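Local coordinates for protein probable acrylyl-CoA reductase AcuI (Escherichia coli, PDB 1O89) that probably catalyses the NADPH-dependent reduction of acryloyl-CoA to propanoyl-CoA, working as a homodimer of the zinc-containing alcohol dehydrogenase family, at residues Q135-D138 / A139-M143; D238-G241 / D242-A246. All blocks are in the same frame, centred on the assembly; numbering follows the deposited sequence.

Interaction 1 (Q135-D138 / A139-M143); sequences QGLD and ARKAM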
loop_
_atom_site.group_PDB
_atom_site.type_symbol
_atom_site.label_atom_id
_atom_site.label_comp_id
_atom_site.label_asym_id
_atom_site.label_seq_id
_atom_site.Cartn_x
_atom_site.Cartn_y
_atom_site.Cartn_z
ATOM N N GLN A 135 18.400 25.451 3.345
ATOM C CA GLN A 135 18.315 26.730 4.034
ATOM C C GLN A 135 17.569 26.542 5.346
ATOM O O GLN A 135 16.505 25.929 5.377
ATOM C CB GLN A 135 17.582 27.767 3.173
ATOM C CG GLN A 135 18.305 28.139 1.873
ATOM C CD GLN A 135 17.732 29.391 1.215
ATOM O OE1 GLN A 135 18.381 30.442 1.190
ATOM N NE2 GLN A 135 16.512 29.281 0.680
ATOM N N GLY A 136 18.134 27.065 6.430
ATOM C CA GLY A 136 17.516 26.970 7.737
ATOM C C GLY A 136 18.061 25.845 8.599
ATOM O O GLY A 136 17.718 25.754 9.767
ATOM N N LEU A 137 18.896 24.987 8.035
ATOM C CA LEU A 137 19.543 23.930 8.806
ATOM C C LEU A 137 21.045 24.113 8.784
ATOM O O LEU A 137 21.587 24.688 7.849
ATOM C CB LEU A 137 19.239 22.545 8.223
ATOM C CG LEU A 137 18.018 21.724 8.627
ATOM C CD1 LEU A 137 18.203 20.310 8.109
ATOM C CD2 LEU A 137 17.780 21.722 10.128
ATOM N N ASP A 138 21.706 23.584 9.813
ATOM C CA ASP A 138 23.166 23.415 9.824
ATOM C C ASP A 138 23.536 21.951 10.130
ATOM O O ASP A 138 22.661 21.094 10.312
ATOM C CB ASP A 138 23.835 24.412 10.798
ATOM C CG ASP A 138 23.436 24.190 12.263
ATOM O OD1 ASP A 138 23.139 23.046 12.656
ATOM O OD2 ASP A 138 23.419 25.105 13.115
ATOM N N ALA A 139 24.836 21.667 10.155
ATOM C CA ALA A 139 25.348 20.312 10.372
ATOM C C ALA A 139 24.814 19.671 11.665
ATOM O O ALA A 139 24.344 18.551 11.660
ATOM C CB ALA A 139 26.889 20.356 10.395
ATOM N N ARG A 140 24.867 20.402 12.774
ATOM C CA ARG A 140 24.423 19.857 14.052
ATOM C C ARG A 140 22.929 19.537 14.030
ATOM O O ARG A 140 22.528 18.442 14.393
ATOM C CB ARG A 140 24.739 20.824 15.198
ATOM C CG ARG A 140 24.618 20.223 16.589
ATOM C CD ARG A 140 25.212 21.112 17.689
ATOM N NE ARG A 140 25.142 20.472 18.994
ATOM C CZ ARG A 140 24.057 20.446 19.776
ATOM N NH1 ARG A 140 22.909 21.011 19.400
ATOM N NH2 ARG A 140 24.120 19.838 20.955
ATOM N N LYS A 141 22.116 20.499 13.609
ATOM C CA LYS A 141 20.673 20.311 13.525
ATOM C C LYS A 141 20.337 19.149 12.596
ATOM O O LYS A 141 19.455 18.353 12.892
ATOM C CB LYS A 141 19.976 21.584 13.021
ATOM C CG LYS A 141 20.029 22.762 13.979
ATOM C CD LYS A 141 19.326 23.984 13.386
ATOM C CE LYS A 141 19.236 25.137 14.382
ATOM N NZ LYS A 141 18.074 26.050 14.088
ATOM N N ALA A 142 21.048 19.047 11.482
ATOM C CA ALA A 142 20.789 17.982 10.517
ATOM C C ALA A 142 21.025 16.612 11.141
ATOM O O ALA A 142 20.303 15.678 10.868
ATOM C CB ALA A 142 21.647 18.149 9.271
ATOM N N MET A 143 22.031 16.489 11.986
ATOM C CA MET A 143 22.293 15.209 12.628
ATOM C C MET A 143 21.355 14.935 13.786
ATOM O O MET A 143 21.123 13.783 14.100
ATOM C CB MET A 143 23.748 15.126 13.075
ATOM C CG MET A 143 24.705 15.169 11.903
ATOM S SD MET A 143 24.456 13.745 10.839
ATOM C CE MET A 143 23.485 14.384 9.545
#
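An N-cap opens helix 139-161, and Asp-138 supplies it to the first turn at Ala-139 to Ala-142. Asp-138 OD1 accepts from Lys-141 N at 2.9 Å. The bond is almost straight, 174° at the hydrogen, and the N-H meets OD1 nearly along its C-O axis. The first torsion of Asp-138 (chi1 64°) tucks CG between its own backbone N and carbonyl carbon, which turns the carboxylate back over the helix start. The negative group there would probably interact well with the positive end of the helix dipole. The backbone adds a second grip, with Asp-138 O accepting from Ala-142 N at 2.9 Å. With an alanine here the carboxylate is gone, and Lys-141 N would probably be left without its capping acceptor. The aliphatic part of Lys-141 runs across the carboxylate at about a right angle, with Lys-141 CG 3.4 Å from Asp-138 OD1. Its amino end goes on to a cation-pi contact with Tyr-312. Arg-140 NE forms a salt bridge with Glu-318 OE2. Leu-137 is buried, against Trp-300 and Val-304 of helix 293-306. Leu-137 CD1 lies 4.2 Å from Ala-142 CB, and Leu-137 CD2 touches Lys-141 CB at 3.6 Å.

Interaction 2 (D238-G241 / D242-A246); sequences DTVG and DKVLA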
loop_
_atom_site.group_PDB
_atom_site.type_symbol
_atom_site.label_atom_id
_atom_site.label_comp_id
_atom_site.label_asym_id
_atom_site.label_seq_id
_atom_site.Cartn_x
_atom_site.Cartn_y
_atom_site.Cartn_z
ATOM N N ASP A 238 3.785 3.339 11.102
ATOM C CA ASP A 238 4.230 2.185 11.881
ATOM C C ASP A 238 5.731 1.960 11.797
ATOM O O ASP A 238 6.300 1.956 10.713
ATOM C CB ASP A 238 3.509 0.936 11.412
ATOM C CG ASP A 238 4.027 -0.295 12.071
ATOM O OD1 ASP A 238 3.845 -0.437 13.309
ATOM O OD2 ASP A 238 4.669 -1.156 11.432
ATOM N N THR A 239 6.355 1.763 12.961
ATOM C CA THR A 239 7.791 1.537 13.072
ATOM C C THR A 239 8.099 0.139 13.592
ATOM O O THR A 239 9.256 -0.199 13.732
ATOM C CB THR A 239 8.446 2.584 14.007
ATOM O OG1 THR A 239 7.902 2.484 15.333
ATOM C CG2 THR A 239 8.116 4.024 13.575
ATOM N N VAL A 240 7.076 -0.675 13.850
ATOM C CA VAL A 240 7.259 -1.926 14.591
ATOM C C VAL A 240 7.006 -3.179 13.761
ATOM O O VAL A 240 7.676 -4.179 13.942
ATOM C CB VAL A 240 6.493 -1.934 15.982
ATOM C CG1 VAL A 240 5.386 -0.928 16.033
ATOM C CG2 VAL A 240 5.994 -3.340 16.400
ATOM N N GLY A 241 6.066 -3.135 12.839
ATOM C CA GLY A 241 5.830 -4.264 11.976
ATOM C C GLY A 241 5.175 -5.383 12.752
ATOM O O GLY A 241 4.572 -5.156 13.811
ATOM N N ASP A 242 5.280 -6.593 12.211
ATOM C CA ASP A 242 4.838 -7.801 12.914
ATOM C C ASP A 242 3.342 -7.702 13.244
ATOM O O ASP A 242 2.570 -7.254 12.404
ATOM C CB ASP A 242 5.716 -8.024 14.155
ATOM C CG ASP A 242 5.668 -9.453 14.662
ATOM O OD1 ASP A 242 6.016 -10.377 13.897
ATOM O OD2 ASP A 242 5.300 -9.742 15.817
ATOM N N LYS A 243 2.948 -8.091 14.460
ATOM C CA LYS A 243 1.551 -8.124 14.874
ATOM C C LYS A 243 0.965 -6.727 15.111
ATOM O O LYS A 243 -0.228 -6.530 14.919
ATOM C CB LYS A 243 1.386 -8.982 16.140
ATOM C CG LYS A 243 1.450 -10.484 15.883
ATOM C CD LYS A 243 1.836 -11.285 17.135
ATOM C CE LYS A 243 1.700 -12.804 16.920
ATOM N NZ LYS A 243 1.326 -13.186 15.507
ATOM N N VAL A 244 1.785 -5.770 15.540
ATOM C CA VAL A 244 1.300 -4.402 15.770
ATOM C C VAL A 244 0.823 -3.773 14.474
ATOM O O VAL A 244 -0.199 -3.096 14.449
ATOM C CB VAL A 244 2.380 -3.487 16.392
ATOM C CG1 VAL A 244 1.966 -1.992 16.302
ATOM C CG2 VAL A 244 2.647 -3.880 17.823
ATOM N N LEU A 245 1.579 -4.002 13.406
ATOM C CA LEU A 245 1.223 -3.520 12.082
ATOM C C LEU A 245 -0.051 -4.222 11.601
ATOM O O LEU A 245 -0.915 -3.593 11.012
ATOM C CB LEU A 245 2.370 -3.762 11.093
ATOM C CG LEU A 245 2.116 -3.412 9.608
ATOM C CD1 LEU A 245 1.627 -1.963 9.427
ATOM C CD2 LEU A 245 3.367 -3.640 8.768
ATOM N N ALA A 246 -0.148 -5.523 11.846
ATOM C CA ALA A 246 -1.334 -6.296 11.452
ATOM C C ALA A 246 -2.597 -5.745 12.132
ATOM O O ALA A 246 -3.621 -5.563 11.487
ATOM C CB ALA A 246 -1.148 -7.803 11.774
#
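Asp-238 touches Val-244 and Leu-245 where strand 233-238 of the parallel, Rossmann-type sheet turns into helix 242-250. Its carboxylate closes an Asx motif: Asp-238 OD2 accepts from Gly-241 N at 2.8 Å through its syn lone pair. Asp-238 OD1 takes a weak bond from Val-240 N at 3.3 Å and is also hydrogen-bonded to Thr-174 OG1. Both oxygens are thus held, which fixes the rotation of this buried group. With CG anti to the backbone N (chi1 174°), the carboxylate lies against the helix, and Leu-245 CB comes within 3.5 Å of Asp-238 OD2. Leu-245 also packs on Val-273 of the second subunit. Next, Val-240 crosses Val-244 at about a right angle. Val-240 CG1 meets Val-244 CG1 at 3.6 Å, and Val-240 CG2 is equally close to Val-244 CB. Gly-241 has a positive phi of 72°; a CB here would clash with Asp-242 N. Gly-241 O accepts from Leu-245 N at 3.2 Å, with the donor well above the carbonyl plane, 64° out of it.

Interactions 1 and 2 both sit where a loop enters a helix, but they use an aspartate differently. In 135-143 the carboxylate caps the helix itself; in 238-246 it holds the loop ahead of the helix. The two lie on opposite sides of the chain's centre, their own centres about 31 Å apart and their nearest atoms about 16 Å apart. Interaction 1 lies away from the NADP(+)-binding residues. Interaction 2 borders the cofactor site: the side chain of Val-244 is about 4 Å from that of Arg-219, and Gly-241 is about 6 Å from the side chain of Leu-263. Both of these partners bind NADP(+). No other chain of the assembly touches interaction 1, while interaction 2 meets the second subunit.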